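Local structure of PlaB phospholipase (Legionella pneumophila, 6ZTI) at residues Arg107-Leu118 with Leu176-Cys185. The protein acts as a phospholipase of the alpha/beta hydrolase family, a virulence-linked enzyme whose activity is controlled by NAD(H)-mediated tetramerization. Sequence-based numbering, arbitrary orientation.
Sequences RKWMDLYFKNNL and LNESWLDYDC
Asp111 draws two hydroxyls of the facing segment onto a single carboxylate oxygen. Tyr183 OH donates to the anti lone pair of Asp111 OD1 at 2.6 Å, with ring and carboxylate nearly coplanar, while Ser179 OG donates to the same OD1 at 2.7 Å from the syn side, somewhat out of the carboxylate plane. Ser179 OG also accepts from Lys115 NZ at 2.9 Å, so the hydroxyl relays between ammonium and carboxylate; a bend at the last torsion of the otherwise extended lysine chain (chi4 56°) turns NZ onto it. The ammonium also forms a long salt bridge with Asp182.

A second polar cluster centres on Arg107, whose NH1 and NH2 grip Asn177 OD1 end-on at 3.0 and 2.8 Å, OD1 lying in the guanidinium plane and the amide nearly coplanar with it. Arg107 CD makes a CH-pi contact over one face of the Trp180 indole, 3.8 Å from the six-membered ring centroid. Bent at chi3 (-63°), the chain brings the guanidinium steeply tilted above the five-membered ring as a cation-pi contact. Tyr183 CE2 lies over the rim of the opposite indole face, and Met110 SD meets the indole edge in a Met-aromatic contact. Leu118 CD1 touches both Tyr183 CD2 and Cys185.

The axes of segments 107-114 and 176-180 cross at 64°, and a type I turn from Trp180 to Tyr183 returns the tyrosine to the interface. Away from the NAD sites, the contact joins helix 171-180 to helix 102-114 of the alpha/beta hydrolase domain, which packs through Arg107 and Met110 on Leu126 of the parallel sheet.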
ATOM      1  N   ARG B 107     -14.244  28.227  12.846  1.00 11.43           N
ATOM      2  CA  ARG B 107     -14.533  27.504  14.079  1.00  7.78           C
ATOM      3  C   ARG B 107     -13.267  26.924  14.703  1.00  8.01           C
ATOM      4  O   ARG B 107     -13.171  26.829  15.927  1.00 15.13           O
ATOM      5  CB  ARG B 107     -15.543  26.391  13.827  1.00  8.12           C
ATOM      6  CG  ARG B 107     -16.962  26.888  13.471  1.00  7.83           C
ATOM      7  CD  ARG B 107     -17.980  25.829  13.739  1.00 14.59           C
ATOM      8  NE  ARG B 107     -17.790  24.632  12.926  1.00 13.67           N
ATOM      9  CZ  ARG B 107     -17.518  23.414  13.390  1.00  8.31           C
ATOM     10  NH1 ARG B 107     -17.368  23.173  14.693  1.00 12.94           N
ATOM     11  NH2 ARG B 107     -17.391  22.419  12.524  1.00  9.52           N
ATOM     12  N   LYS B 108     -12.314  26.484  13.879  1.00  7.94           N
ATOM     13  CA  LYS B 108     -11.019  26.048  14.387  1.00  8.32           C
ATOM     14  C   LYS B 108     -10.237  27.218  14.973  1.00  9.13           C
ATOM     15  O   LYS B 108      -9.574  27.079  16.010  1.00  9.07           O
ATOM     16  CB  LYS B 108     -10.237  25.382  13.254  1.00  8.59           C
ATOM     17  CG  LYS B 108      -8.849  24.926  13.627  1.00  8.87           C
ATOM     18  CD  LYS B 108      -8.832  23.823  14.666  1.00  9.29           C
ATOM     19  CE  LYS B 108      -7.394  23.352  14.932  1.00 13.42           C
ATOM     20  NZ  LYS B 108      -7.307  22.409  16.051  1.00 21.88           N
ATOM     21  N   TRP B 109     -10.292  28.379  14.315  1.00  8.79           N
ATOM     22  CA  TRP B 109      -9.661  29.575  14.859  1.00 11.73           C
ATOM     23  C   TRP B 109     -10.237  29.937  16.224  1.00 11.98           C
ATOM     24  O   TRP B 109      -9.489  30.186  17.179  1.00 12.29           O
ATOM     25  CB  TRP B 109      -9.829  30.734  13.878  1.00  8.68           C
ATOM     26  CG  TRP B 109      -9.482  32.059  14.485  1.00  9.18           C
ATOM     27  CD1 TRP B 109      -8.234  32.560  14.707  1.00 10.47           C
ATOM     28  CD2 TRP B 109     -10.401  33.046  14.963  1.00 11.86           C
ATOM     29  NE1 TRP B 109      -8.320  33.799  15.298  1.00 13.16           N
ATOM     30  CE2 TRP B 109      -9.639  34.121  15.466  1.00 11.65           C
ATOM     31  CE3 TRP B 109     -11.790  33.123  15.022  1.00 14.12           C
ATOM     32  CZ2 TRP B 109     -10.223  35.255  16.015  1.00 14.05           C
ATOM     33  CZ3 TRP B 109     -12.370  34.255  15.562  1.00 18.10           C
ATOM     34  CH2 TRP B 109     -11.591  35.305  16.049  1.00 18.89           C
ATOM     35  N   MET B 110     -11.572  29.973  16.335  1.00  9.02           N
ATOM     36  CA  MET B 110     -12.202  30.178  17.634  1.00 12.12           C
ATOM     37  C   MET B 110     -11.689  29.164  18.655  1.00 10.30           C
ATOM     38  O   MET B 110     -11.408  29.513  19.803  1.00 10.26           O
ATOM     39  CB  MET B 110     -13.728  30.068  17.511  1.00  9.37           C
ATOM     40  CG  MET B 110     -14.379  31.195  16.733  1.00 15.85           C
ATOM     41  SD  MET B 110     -16.115  30.910  16.320  1.00 14.14           S
ATOM     42  CE  MET B 110     -16.797  30.841  17.983  1.00 21.09           C
ATOM     43  N   ASP B 111     -11.530  27.908  18.239  1.00 10.12           N
ATOM     44  CA  ASP B 111     -11.124  26.868  19.179  1.00  9.90           C
ATOM     45  C   ASP B 111      -9.666  27.050  19.581  1.00 11.94           C
ATOM     46  O   ASP B 111      -9.309  26.855  20.746  1.00 11.07           O
ATOM     47  CB  ASP B 111     -11.369  25.489  18.552  1.00  9.67           C
ATOM     48  CG  ASP B 111     -11.422  24.363  19.577  1.00 17.69           C
ATOM     49  OD1 ASP B 111     -12.356  24.339  20.399  1.00 10.85           O
ATOM     50  OD2 ASP B 111     -10.542  23.477  19.534  1.00 13.59           O
ATOM     51  N   LEU B 112      -8.813  27.453  18.639  1.00 10.24           N
ATOM     52  CA  LEU B 112      -7.390  27.583  18.946  1.00 16.96           C
ATOM     53  C   LEU B 112      -7.124  28.755  19.886  1.00 11.44           C
ATOM     54  O   LEU B 112      -6.241  28.676  20.745  1.00 12.23           O
ATOM     55  CB  LEU B 112      -6.584  27.751  17.657  1.00 15.73           C
ATOM     56  CG  LEU B 112      -6.311  26.495  16.824  1.00 17.24           C
ATOM     57  CD1 LEU B 112      -5.735  26.895  15.491  1.00 21.68           C
ATOM     58  CD2 LEU B 112      -5.362  25.520  17.538  1.00 17.34           C
ATOM     59  N   TYR B 113      -7.873  29.851  19.741  1.00 11.87           N
ATOM     60  CA  TYR B 113      -7.552  31.103  20.422  1.00 14.34           C
ATOM     61  C   TYR B 113      -8.544  31.517  21.500  1.00 13.87           C
ATOM     62  O   TYR B 113      -8.185  32.343  22.339  1.00 15.09           O
ATOM     63  CB  TYR B 113      -7.433  32.248  19.399  1.00 13.29           C
ATOM     64  CG  TYR B 113      -6.252  32.079  18.477  1.00 19.56           C
ATOM     65  CD1 TYR B 113      -4.985  32.502  18.861  1.00 15.06           C
ATOM     66  CD2 TYR B 113      -6.395  31.474  17.235  1.00 14.94           C
ATOM     67  CE1 TYR B 113      -3.889  32.334  18.025  1.00 16.60           C
ATOM     68  CE2 TYR B 113      -5.311  31.300  16.396  1.00 19.43           C
ATOM     69  CZ  TYR B 113      -4.058  31.735  16.797  1.00 16.28           C
ATOM     70  OH  TYR B 113      -2.974  31.550  15.964  1.00 17.23           O
ATOM     71  N   PHE B 114      -9.765  30.957  21.534  1.00 15.30           N
ATOM     72  CA  PHE B 114     -10.759  31.504  22.454  1.00 18.30           C
ATOM     73  C   PHE B 114     -11.658  30.460  23.103  1.00 17.95           C
ATOM     74  O   PHE B 114     -12.670  30.831  23.715  1.00 20.80           O
ATOM     75  CB  PHE B 114     -11.615  32.538  21.726  1.00 19.07           C
ATOM     76  CG  PHE B 114     -10.854  33.776  21.347  1.00 18.97           C
ATOM     77  CD1 PHE B 114     -10.578  34.731  22.293  1.00 15.98           C
ATOM     78  CD2 PHE B 114     -10.392  33.966  20.059  1.00 12.08           C
ATOM     79  CE1 PHE B 114      -9.861  35.864  21.963  1.00 25.63           C
ATOM     80  CE2 PHE B 114      -9.677  35.084  19.729  1.00 19.45           C
ATOM     81  CZ  PHE B 114      -9.413  36.039  20.685  1.00 20.09           C
ATOM     82  N   LYS B 115     -11.283  29.180  23.052  1.00 17.33           N
ATOM     83  CA  LYS B 115     -12.200  28.113  23.431  1.00 16.26           C
ATOM     84  C   LYS B 115     -12.820  28.368  24.798  1.00 26.22           C
ATOM     85  O   LYS B 115     -14.045  28.446  24.943  1.00 33.85           O
ATOM     86  CB  LYS B 115     -11.477  26.769  23.433  1.00 24.21           C
ATOM     87  CG  LYS B 115     -12.367  25.625  23.918  1.00 33.61           C
ATOM     88  CD  LYS B 115     -11.730  24.254  23.693  1.00 32.26           C
ATOM     89  CE  LYS B 115     -12.450  23.154  24.490  1.00 22.21           C
ATOM     90  NZ  LYS B 115     -13.894  23.081  24.185  1.00 20.66           N
ATOM     91  N   ASN B 116     -11.995  28.478  25.816  1.00 25.80           N
ATOM     92  CA  ASN B 116     -12.529  28.660  27.157  1.00 43.29           C
ATOM     93  C   ASN B 116     -12.918  30.098  27.454  1.00 28.41           C
ATOM     94  O   ASN B 116     -13.038  30.445  28.632  1.00 30.95           O
ATOM     95  CB  ASN B 116     -11.508  28.184  28.186  1.00 47.32           C
ATOM     96  CG  ASN B 116     -11.003  26.788  27.898  1.00 53.43           C
ATOM     97  OD1 ASN B 116      -9.793  26.564  27.819  1.00 40.75           O
ATOM     98  ND2 ASN B 116     -11.928  25.838  27.730  1.00 44.22           N
ATOM     99  N   ASN B 117     -13.162  30.929  26.440  1.00 25.14           N
ATOM    100  CA  ASN B 117     -13.108  32.371  26.644  1.00 26.59           C
ATOM    101  C   ASN B 117     -13.784  33.117  25.504  1.00 28.33           C
ATOM    102  O   ASN B 117     -13.251  34.115  25.008  1.00 22.91           O
ATOM    103  CB  ASN B 117     -11.639  32.789  26.772  1.00 40.23           C
ATOM    104  CG  ASN B 117     -11.457  34.166  27.360  1.00 50.19           C
ATOM    105  OD1 ASN B 117     -12.347  34.712  28.015  1.00 47.53           O
ATOM    106  ND2 ASN B 117     -10.275  34.732  27.144  1.00 54.78           N
ATOM    107  N   LEU B 118     -14.965  32.654  25.087  1.00 21.06           N
ATOM    108  CA  LEU B 118     -15.590  33.231  23.905  1.00 22.07           C
ATOM    109  C   LEU B 118     -15.979  34.687  24.097  1.00 17.96           C
ATOM    110  O   LEU B 118     -16.169  35.394  23.104  1.00 23.02           O
ATOM    111  CB  LEU B 118     -16.834  32.438  23.506  1.00 18.47           C
ATOM    112  CG  LEU B 118     -16.652  31.060  22.884  1.00 24.47           C
ATOM    113  CD1 LEU B 118     -18.010  30.542  22.484  1.00 21.26           C
ATOM    114  CD2 LEU B 118     -15.734  31.094  21.694  1.00 23.32           C
ATOM    115  N   LEU B 176     -12.655  18.599  16.405  1.00 10.69           N
ATOM    116  CA  LEU B 176     -13.184  19.956  16.489  1.00  8.44           C
ATOM    117  C   LEU B 176     -14.647  19.946  16.925  1.00  7.51           C
ATOM    118  O   LEU B 176     -15.049  20.710  17.808  1.00 11.84           O
ATOM    119  CB  LEU B 176     -13.016  20.667  15.147  1.00 12.42           C
ATOM    120  CG  LEU B 176     -13.492  22.121  15.115  1.00  9.73           C
ATOM    121  CD1 LEU B 176     -12.718  23.000  16.102  1.00 13.68           C
ATOM    122  CD2 LEU B 176     -13.388  22.686  13.706  1.00 13.73           C
ATOM    123  N   ASN B 177     -15.451  19.056  16.350  1.00 10.11           N
ATOM    124  CA  ASN B 177     -16.871  19.083  16.647  1.00 11.27           C
ATOM    125  C   ASN B 177     -17.172  18.529  18.027  1.00 10.97           C
ATOM    126  O   ASN B 177     -18.152  18.944  18.657  1.00  7.28           O
ATOM    127  CB  ASN B 177     -17.610  18.321  15.564  1.00  6.50           C
ATOM    128  CG  ASN B 177     -17.580  19.050  14.256  1.00  8.01           C
ATOM    129  OD1 ASN B 177     -17.238  20.242  14.199  1.00 11.90           O
ATOM    130  ND2 ASN B 177     -17.918  18.356  13.194  1.00  7.81           N
ATOM    131  N   GLU B 178     -16.339  17.617  18.533  1.00 11.83           N
ATOM    132  CA  GLU B 178     -16.509  17.201  19.916  1.00 11.78           C
ATOM    133  C   GLU B 178     -16.165  18.343  20.857  1.00 10.74           C
ATOM    134  O   GLU B 178     -16.863  18.572  21.850  1.00 11.07           O
ATOM    135  CB  GLU B 178     -15.657  15.972  20.203  1.00  9.35           C
ATOM    136  CG  GLU B 178     -15.704  15.561  21.658  1.00 20.48           C
ATOM    137  CD  GLU B 178     -15.102  14.193  21.921  1.00 25.80           C
ATOM    138  OE1 GLU B 178     -14.226  13.759  21.141  1.00 27.21           O
ATOM    139  OE2 GLU B 178     -15.515  13.554  22.912  1.00 30.15           O
ATOM    140  N   SER B 179     -15.101  19.087  20.554  1.00 14.66           N
ATOM    141  CA  SER B 179     -14.830  20.306  21.308  1.00 15.91           C
ATOM    142  C   SER B 179     -16.048  21.221  21.317  1.00 16.09           C
ATOM    143  O   SER B 179     -16.414  21.773  22.362  1.00 15.66           O
ATOM    144  CB  SER B 179     -13.624  21.037  20.716  1.00 13.35           C
ATOM    145  OG  SER B 179     -13.207  22.107  21.551  1.00 15.04           O
ATOM    146  N   TRP B 180     -16.706  21.378  20.164  1.00 13.59           N
ATOM    147  CA  TRP B 180     -17.769  22.370  20.056  1.00 10.50           C
ATOM    148  C   TRP B 180     -19.012  21.967  20.824  1.00 13.68           C
ATOM    149  O   TRP B 180     -19.892  22.813  21.023  1.00 12.12           O
ATOM    150  CB  TRP B 180     -18.093  22.644  18.584  1.00 10.30           C
ATOM    151  CG  TRP B 180     -17.360  23.853  18.088  1.00  9.50           C
ATOM    152  CD1 TRP B 180     -16.027  23.944  17.815  1.00 10.45           C
ATOM    153  CD2 TRP B 180     -17.910  25.158  17.839  1.00 11.24           C
ATOM    154  NE1 TRP B 180     -15.716  25.213  17.403  1.00 12.12           N
ATOM    155  CE2 TRP B 180     -16.850  25.982  17.419  1.00 11.25           C
ATOM    156  CE3 TRP B 180     -19.192  25.706  17.936  1.00 12.26           C
ATOM    157  CZ2 TRP B 180     -17.033  27.322  17.084  1.00 12.95           C
ATOM    158  CZ3 TRP B 180     -19.375  27.046  17.598  1.00 10.93           C
ATOM    159  CH2 TRP B 180     -18.304  27.835  17.182  1.00 11.49           C
ATOM    160  N   LEU B 181     -19.098  20.713  21.283  1.00 16.05           N
ATOM    161  CA  LEU B 181     -20.184  20.332  22.177  1.00 17.33           C
ATOM    162  C   LEU B 181     -20.239  21.217  23.417  1.00 20.03           C
ATOM    163  O   LEU B 181     -21.324  21.451  23.962  1.00 25.54           O
ATOM    164  CB  LEU B 181     -20.043  18.862  22.582  1.00 12.26           C
ATOM    165  CG  LEU B 181     -20.332  17.903  21.431  1.00 16.81           C
ATOM    166  CD1 LEU B 181     -19.770  16.542  21.703  1.00 15.30           C
ATOM    167  CD2 LEU B 181     -21.841  17.802  21.176  1.00 18.05           C
ATOM    168  N   ASP B 182     -19.098  21.726  23.874  1.00 18.44           N
ATOM    169  CA  ASP B 182     -19.030  22.513  25.101  1.00 24.73           C
ATOM    170  C   ASP B 182     -19.245  24.010  24.884  1.00 22.24           C
ATOM    171  O   ASP B 182     -19.252  24.767  25.860  1.00 25.92           O
ATOM    172  CB  ASP B 182     -17.670  22.298  25.781  1.00 31.86           C
ATOM    173  CG  ASP B 182     -17.389  20.840  26.062  1.00 45.35           C
ATOM    174  OD1 ASP B 182     -18.290  20.157  26.596  1.00 57.50           O
ATOM    175  OD2 ASP B 182     -16.275  20.375  25.736  1.00 65.56           O
ATOM    176  N   TYR B 183     -19.413  24.460  23.647  1.00 17.71           N
ATOM    177  CA  TYR B 183     -19.550  25.886  23.379  1.00 15.68           C
ATOM    178  C   TYR B 183     -20.952  26.383  23.727  1.00 15.89           C
ATOM    179  O   TYR B 183     -21.950  25.671  23.552  1.00 17.15           O
ATOM    180  CB  TYR B 183     -19.286  26.180  21.906  1.00 16.24           C
ATOM    181  CG  TYR B 183     -17.830  26.242  21.478  1.00 12.81           C
ATOM    182  CD1 TYR B 183     -16.938  25.222  21.776  1.00 13.83           C
ATOM    183  CD2 TYR B 183     -17.359  27.330  20.739  1.00  9.77           C
ATOM    184  CE1 TYR B 183     -15.609  25.283  21.351  1.00 11.60           C
ATOM    185  CE2 TYR B 183     -16.050  27.395  20.311  1.00 15.37           C
ATOM    186  CZ  TYR B 183     -15.186  26.377  20.621  1.00 14.41           C
ATOM    187  OH  TYR B 183     -13.900  26.475  20.190  1.00 16.52           O
ATOM    188  N   ASP B 184     -21.025  27.630  24.205  1.00 11.76           N
ATOM    189  CA  ASP B 184     -22.287  28.379  24.292  1.00 13.82           C
ATOM    190  C   ASP B 184     -21.999  29.762  23.723  1.00 10.46           C
ATOM    191  O   ASP B 184     -21.705  30.708  24.457  1.00 15.14           O
ATOM    192  CB  ASP B 184     -22.844  28.461  25.698  1.00 12.74           C
ATOM    193  CG  ASP B 184     -24.338  28.815  25.709  1.00  9.98           C
ATOM    194  OD1 ASP B 184     -24.831  29.385  24.712  1.00 15.44           O
ATOM    195  OD2 ASP B 184     -25.033  28.525  26.704  1.00 20.09           O
ATOM    196  N   CYS B 185     -22.079  29.863  22.396  1.00 10.93           N
ATOM    197  CA  CYS B 185     -21.823  31.134  21.731  1.00 13.28           C
ATOM    198  C   CYS B 185     -22.812  32.195  22.192  1.00 11.46           C
ATOM    199  O   CYS B 185     -22.420  33.293  22.603  1.00 10.50           O
ATOM    200  CB  CYS B 185     -21.901  30.953  20.213  1.00 18.59           C
ATOM    201  SG  CYS B 185     -20.666  29.843  19.494  1.00 16.04           S
TER